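Local atomic coordinates of separin (Saccharomyces cerevisiae, PDB entry 5U1T), a protein that acts as a caspase-like cysteine protease that cleaves the MCD1/SCC1 subunit of cohesin at the onset of anaphase, allowing chromosomes to segregate. Residues Y1276-P1279 with A1280-I1283; D160-Y163 with L164-P168. One frame throughout, in Å; residues are numbered along the deposited sequence.

Contact 1: residues Y1276-P1279 with A1280-I1283; sequences YGNP and AMFI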
ATOM      1  N   TYR A1276       0.474  50.568  59.097  1.00 46.14           N
ATOM      2  CA  TYR A1276       1.591  50.640  58.150  1.00 43.29           C
ATOM      3  C   TYR A1276       1.341  51.564  56.964  1.00 43.04           C
ATOM      4  O   TYR A1276       0.206  51.687  56.469  1.00 50.09           O
ATOM      5  CB  TYR A1276       1.936  49.242  57.630  1.00 44.08           C
ATOM      6  CG  TYR A1276       2.366  48.296  58.718  1.00 38.49           C
ATOM      7  CD1 TYR A1276       3.673  48.316  59.201  1.00 38.90           C
ATOM      8  CD2 TYR A1276       1.476  47.387  59.264  1.00 36.33           C
ATOM      9  CE1 TYR A1276       4.073  47.452  60.204  1.00 40.72           C
ATOM     10  CE2 TYR A1276       1.856  46.522  60.260  1.00 35.38           C
ATOM     11  CZ  TYR A1276       3.153  46.554  60.732  1.00 42.71           C
ATOM     12  OH  TYR A1276       3.548  45.683  61.727  1.00 39.93           O
ATOM     13  N   GLY A1277       2.419  52.200  56.506  1.00 49.41           N
ATOM     14  CA  GLY A1277       2.356  53.136  55.399  1.00 44.80           C
ATOM     15  C   GLY A1277       1.361  54.251  55.649  1.00 52.31           C
ATOM     16  O   GLY A1277       1.130  54.625  56.802  1.00 47.91           O
ATOM     17  N   ASN A1278       0.780  54.754  54.563  1.00 40.90           N
ATOM     18  CA  ASN A1278      -0.207  55.816  54.602  1.00 46.87           C
ATOM     19  C   ASN A1278      -1.311  55.507  53.589  1.00 53.05           C
ATOM     20  O   ASN A1278      -1.210  54.534  52.859  1.00 54.43           O
ATOM     21  CB  ASN A1278       0.448  57.185  54.326  1.00 54.47           C
ATOM     22  CG  ASN A1278       0.938  57.325  52.894  1.00 51.92           C
ATOM     23  OD1 ASN A1278       0.268  56.915  51.952  1.00 52.41           O
ATOM     24  ND2 ASN A1278       2.110  57.912  52.727  1.00 48.48           N
ATOM     25  N   PRO A1279      -2.374  56.322  53.539  1.00 53.93           N
ATOM     26  CA  PRO A1279      -3.390  55.908  52.563  1.00 54.40           C
ATOM     27  C   PRO A1279      -2.982  55.990  51.077  1.00 51.51           C
ATOM     28  O   PRO A1279      -3.675  55.425  50.240  1.00 55.67           O
ATOM     29  CB  PRO A1279      -4.547  56.871  52.874  1.00 51.85           C
ATOM     30  CG  PRO A1279      -4.446  57.052  54.332  1.00 49.82           C
ATOM     31  CD  PRO A1279      -2.959  57.166  54.593  1.00 48.38           C
ATOM     32  N   ALA A1280      -1.890  56.673  50.761  1.00 54.79           N
ATOM     33  CA  ALA A1280      -1.477  56.828  49.371  1.00 54.13           C
ATOM     34  C   ALA A1280      -0.715  55.598  48.911  1.00 57.92           C
ATOM     35  O   ALA A1280      -0.499  55.403  47.711  1.00 59.96           O
ATOM     36  CB  ALA A1280      -0.631  58.078  49.189  1.00 48.96           C
ATOM     37  N   MET A1281      -0.324  54.749  49.855  1.00 53.90           N
ATOM     38  CA  MET A1281       0.345  53.514  49.489  1.00 52.33           C
ATOM     39  C   MET A1281      -0.568  52.315  49.537  1.00 56.25           C
ATOM     40  O   MET A1281      -0.134  51.210  49.206  1.00 59.82           O
ATOM     41  CB  MET A1281       1.541  53.268  50.400  1.00 55.36           C
ATOM     42  CG  MET A1281       2.611  54.329  50.310  1.00 52.58           C
ATOM     43  SD  MET A1281       3.585  54.324  51.824  1.00 61.16           S
ATOM     44  CE  MET A1281       3.557  52.541  52.064  1.00 58.82           C
ATOM     45  N   PHE A1282      -1.821  52.505  49.952  1.00 48.95           N
ATOM     46  CA  PHE A1282      -2.722  51.361  50.066  1.00 53.28           C
ATOM     47  C   PHE A1282      -3.043  50.762  48.704  1.00 53.70           C
ATOM     48  O   PHE A1282      -3.181  51.490  47.722  1.00 53.67           O
ATOM     49  CB  PHE A1282      -4.030  51.732  50.757  1.00 54.39           C
ATOM     50  CG  PHE A1282      -3.884  52.099  52.205  1.00 55.06           C
ATOM     51  CD1 PHE A1282      -2.699  51.853  52.898  1.00 51.19           C
ATOM     52  CD2 PHE A1282      -4.934  52.705  52.872  1.00 45.45           C
ATOM     53  CE1 PHE A1282      -2.576  52.223  54.235  1.00 50.73           C
ATOM     54  CE2 PHE A1282      -4.815  53.073  54.201  1.00 52.81           C
ATOM     55  CZ  PHE A1282      -3.644  52.831  54.883  1.00 51.48           C
ATOM     56  N   ILE A1283      -3.184  49.441  48.656  1.00 53.30           N
ATOM     57  CA  ILE A1283      -3.655  48.778  47.439  1.00 54.24           C
ATOM     58  C   ILE A1283      -5.115  49.108  47.165  1.00 51.72           C
ATOM     59  O   ILE A1283      -5.970  48.829  47.983  1.00 51.28           O
ATOM     60  CB  ILE A1283      -3.529  47.257  47.523  1.00 51.38           C
ATOM     61  CG1 ILE A1283      -2.082  46.860  47.675  1.00 45.42           C
ATOM     62  CG2 ILE A1283      -4.105  46.605  46.298  1.00 48.36           C
ATOM     63  CD1 ILE A1283      -1.950  45.439  48.122  1.00 51.35           C
TER

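Contact 2: residues D160-Y163 with L164-P168; sequences DKRY and LLKDP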
ATOM      1  N   ASP A 160      34.694 -37.653 -43.760  1.00 69.70           N
ATOM      2  CA  ASP A 160      35.352 -37.898 -42.478  1.00 72.46           C
ATOM      3  C   ASP A 160      35.529 -36.640 -41.619  1.00 75.37           C
ATOM      4  O   ASP A 160      35.509 -36.725 -40.391  1.00 74.55           O
ATOM      5  CB  ASP A 160      36.719 -38.544 -42.714  1.00 72.25           C
ATOM      6  CG  ASP A 160      37.585 -37.744 -43.665  1.00 70.86           C
ATOM      7  OD1 ASP A 160      37.223 -36.591 -43.994  1.00 71.50           O
ATOM      8  OD2 ASP A 160      38.634 -38.268 -44.081  1.00 76.85           O
ATOM      9  N   LYS A 161      35.715 -35.486 -42.261  1.00 76.03           N
ATOM     10  CA  LYS A 161      35.852 -34.216 -41.550  1.00 76.10           C
ATOM     11  C   LYS A 161      34.644 -33.928 -40.671  1.00 78.45           C
ATOM     12  O   LYS A 161      34.752 -33.315 -39.604  1.00 72.40           O
ATOM     13  CB  LYS A 161      36.054 -33.068 -42.537  1.00 71.42           C
ATOM     14  CG  LYS A 161      37.497 -32.789 -42.831  1.00 73.84           C
ATOM     15  CD  LYS A 161      37.711 -32.409 -44.278  1.00 84.70           C
ATOM     16  CE  LYS A 161      37.850 -30.906 -44.456  1.00 85.72           C
ATOM     17  NZ  LYS A 161      38.417 -30.574 -45.812  1.00 93.08           N
ATOM     18  N   ARG A 162      33.484 -34.375 -41.130  1.00 77.00           N
ATOM     19  CA  ARG A 162      32.247 -34.097 -40.439  1.00 66.03           C
ATOM     20  C   ARG A 162      31.847 -35.232 -39.518  1.00 71.13           C
ATOM     21  O   ARG A 162      31.446 -34.994 -38.379  1.00 74.82           O
ATOM     22  CB  ARG A 162      31.143 -33.821 -41.446  1.00 63.35           C
ATOM     23  CG  ARG A 162      29.770 -33.994 -40.883  1.00 65.56           C
ATOM     24  CD  ARG A 162      28.728 -33.677 -41.916  1.00 65.99           C
ATOM     25  NE  ARG A 162      27.390 -33.864 -41.381  1.00 65.97           N
ATOM     26  CZ  ARG A 162      26.278 -33.722 -42.088  1.00 71.79           C
ATOM     27  NH1 ARG A 162      25.100 -33.903 -41.505  1.00 77.95           N
ATOM     28  NH2 ARG A 162      26.339 -33.389 -43.368  1.00 69.46           N
ATOM     29  N   TYR A 163      31.957 -36.469 -39.987  1.00 69.10           N
ATOM     30  CA  TYR A 163      31.444 -37.565 -39.174  1.00 66.04           C
ATOM     31  C   TYR A 163      32.447 -38.092 -38.156  1.00 63.27           C
ATOM     32  O   TYR A 163      32.056 -38.748 -37.193  1.00 61.77           O
ATOM     33  CB  TYR A 163      30.961 -38.711 -40.057  1.00 65.76           C
ATOM     34  CG  TYR A 163      29.889 -38.297 -41.029  1.00 66.51           C
ATOM     35  CD1 TYR A 163      28.697 -37.719 -40.584  1.00 63.30           C
ATOM     36  CD2 TYR A 163      30.065 -38.485 -42.402  1.00 66.66           C
ATOM     37  CE1 TYR A 163      27.709 -37.332 -41.479  1.00 63.72           C
ATOM     38  CE2 TYR A 163      29.088 -38.106 -43.304  1.00 63.99           C
ATOM     39  CZ  TYR A 163      27.915 -37.530 -42.836  1.00 65.84           C
ATOM     40  OH  TYR A 163      26.963 -37.157 -43.749  1.00 71.12           O
ATOM     41  N   LEU A 164      33.727 -37.802 -38.348  1.00 66.51           N
ATOM     42  CA  LEU A 164      34.766 -38.484 -37.578  1.00 68.18           C
ATOM     43  C   LEU A 164      35.816 -37.573 -36.969  1.00 70.62           C
ATOM     44  O   LEU A 164      36.094 -37.640 -35.772  1.00 74.33           O
ATOM     45  CB  LEU A 164      35.474 -39.507 -38.462  1.00 67.22           C
ATOM     46  CG  LEU A 164      35.094 -40.976 -38.305  1.00 63.32           C
ATOM     47  CD1 LEU A 164      35.521 -41.476 -36.952  1.00 67.63           C
ATOM     48  CD2 LEU A 164      33.620 -41.162 -38.456  1.00 64.46           C
ATOM     49  N   LEU A 165      36.411 -36.735 -37.809  1.00 73.40           N
ATOM     50  CA  LEU A 165      37.612 -35.989 -37.451  1.00 79.08           C
ATOM     51  C   LEU A 165      37.275 -34.690 -36.748  1.00 82.35           C
ATOM     52  O   LEU A 165      37.625 -33.605 -37.212  1.00 83.18           O
ATOM     53  CB  LEU A 165      38.454 -35.715 -38.704  1.00 80.17           C
ATOM     54  CG  LEU A 165      38.736 -36.935 -39.586  1.00 78.71           C
ATOM     55  CD1 LEU A 165      39.539 -36.550 -40.807  1.00 78.84           C
ATOM     56  CD2 LEU A 165      39.445 -38.027 -38.806  1.00 72.59           C
ATOM     57  N   LYS A 166      36.581 -34.823 -35.623  1.00 81.34           N
ATOM     58  CA  LYS A 166      36.195 -33.708 -34.783  1.00 74.94           C
ATOM     59  C   LYS A 166      36.563 -34.033 -33.351  1.00 75.17           C
ATOM     60  O   LYS A 166      36.921 -33.143 -32.586  1.00 78.51           O
ATOM     61  CB  LYS A 166      34.694 -33.434 -34.873  1.00 69.17           C
ATOM     62  CG  LYS A 166      34.253 -32.650 -36.074  1.00 68.60           C
ATOM     63  CD  LYS A 166      32.895 -32.048 -35.789  1.00 61.24           C
ATOM     64  CE  LYS A 166      32.485 -31.091 -36.870  1.00 61.79           C
ATOM     65  NZ  LYS A 166      31.458 -31.706 -37.724  1.00 63.25           N
ATOM     66  N   ASP A 167      36.433 -35.309 -32.982  1.00 73.99           N
ATOM     67  CA  ASP A 167      36.859 -35.765 -31.664  1.00 76.16           C
ATOM     68  C   ASP A 167      38.345 -35.453 -31.540  1.00 82.41           C
ATOM     69  O   ASP A 167      39.173 -36.061 -32.229  1.00 89.19           O
ATOM     70  CB  ASP A 167      36.575 -37.262 -31.465  1.00 68.31           C
ATOM     71  CG  ASP A 167      37.105 -37.793 -30.130  1.00 81.63           C
ATOM     72  OD1 ASP A 167      37.343 -36.969 -29.208  1.00 83.80           O
ATOM     73  OD2 ASP A 167      37.282 -39.033 -29.994  1.00 77.71           O
ATOM     74  N   PRO A 168      38.691 -34.476 -30.687  1.00 84.60           N
ATOM     75  CA  PRO A 168      40.079 -34.026 -30.580  1.00 81.34           C
ATOM     76  C   PRO A 168      40.946 -35.126 -30.022  1.00 80.89           C
ATOM     77  O   PRO A 168      42.159 -35.098 -30.202  1.00 88.29           O
ATOM     78  CB  PRO A 168      40.000 -32.853 -29.603  1.00 83.12           C
ATOM     79  CG  PRO A 168      38.561 -32.485 -29.539  1.00 81.21           C
ATOM     80  CD  PRO A 168      37.820 -33.763 -29.742  1.00 84.49           C
TER

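Contact 1: residues Y1276-P1279 with A1280-I1283
Phe1282 folds its ring back over Pro1279, and the two side chains run side by side in the same direction. Pro1279 CA stands over the middle of one ring face in a CH-pi contact, 3.6 Å from the centroid and only 14° off the ring normal. Nearer the rim of this face lies the carbonyl oxygen of Asn1278, while Tyr1276 O approaches the ring edge in plane. With CG beside its backbone N (chi1 -67°), the ring can reach back along the turn, and CE2 comes within 4.0 Å of Pro1279 CG.

The backbone is a type I beta turn from Asn1278 to Met1281, closed by Met1281 N and Asn1278 O at 3.1 Å; the donor sits above the carbonyl plane. Asn1278 OD1 also bends over the turn and takes a weak bond from Met1281 N. The Asn-Pro sequence and the approach of OD1 to Ala1280 N are consistent with an Asx-Pro turn, its detail doubtful because the distance is very short. The side chains of Asn1278 and Met1281 cross at about a right angle. A bend at chi3 (37°) carries Met1281 CE to Gly1277 CA at 3.6 Å.

This surface turn links helix 1271-1275 to helix 1287-1294. It is anchored to the preceding helices by His1267 of helix 1252-1269, edge-to-face with the Phe1282 ring, and by Arg1273 of helix 1271-1275, bonded to Ile1283 O.

Contact 2: residues D160-Y163 with L164-P168
Leu165 CD1 rests over one face of the Asp160 carboxylate, 3.7 Å from CG, and Tyr163, which touches Leu164 CD2 through its CB, directs its ring away from the loop. One face of that ring carries Arg162 CG near the rim, and the Tyr163 hydroxyl, hydrogen-bonded to Glu155 of helix 146-158, in turn lies above one face of the Arg162 guanidinium, also off centre. The whole is the C-terminal end of a single-turn helix, 160-163, in the helical domain. Leu164 is the first residue to leave helical torsions.

The carbonyl oxygen of Asp160 holds this end with two backbone bonds. Leu164 N, four residues on, donates to Asp160 O over 2.9 Å. The bond to Asp160 O from Leu165 N, five residues on, is shorter at 2.7 Å and straighter (167°). Leu165 CG is beside its own backbone N (chi1 -50°), which brings the isobutyl group back across Asp160; the two side chains cross obliquely. The carboxylate is gripped from helix 190-203 through OD2, by a salt bridge to Lys196 and a hydrogen bond with Tyr200. Arg162 extends the other way to salt bridges with Asp120, Glu380 and Asp384, acids that would be expected to balance its buried charge.

Lys166 turns back along the helix end. Its CG passes 3.6 Å from Lys161 O, and a bend at chi4 (105°) sets NZ 3.4 Å from Arg162 O in a weak bond. Just before it, Leu165 centres an inverse gamma turn, in which Lys166 N makes a weak bond to Leu164 O.

In the fold
Followed from the N terminus, the chain reaches contact 2 first, where helix 160-163 ends and a loop begins that leads to helix 172-185. More than a thousand residues later it arrives at contact 1, in the loop between helices 1271-1275 and 1287-1294, within the C50 peptidase region. The two are in series; neither encloses nor crosses the other. Each is closed locally, between residues a few positions apart: a beta turn in contact 1, a helix end in contact 2. Their centres lie about 131 Å apart, on opposite sides of the chain's centre. Contact 2 joins neighbouring helices of the N-terminal helical region, whereas contact 1 lies at the surface, away from the putative catalytic Cys1497.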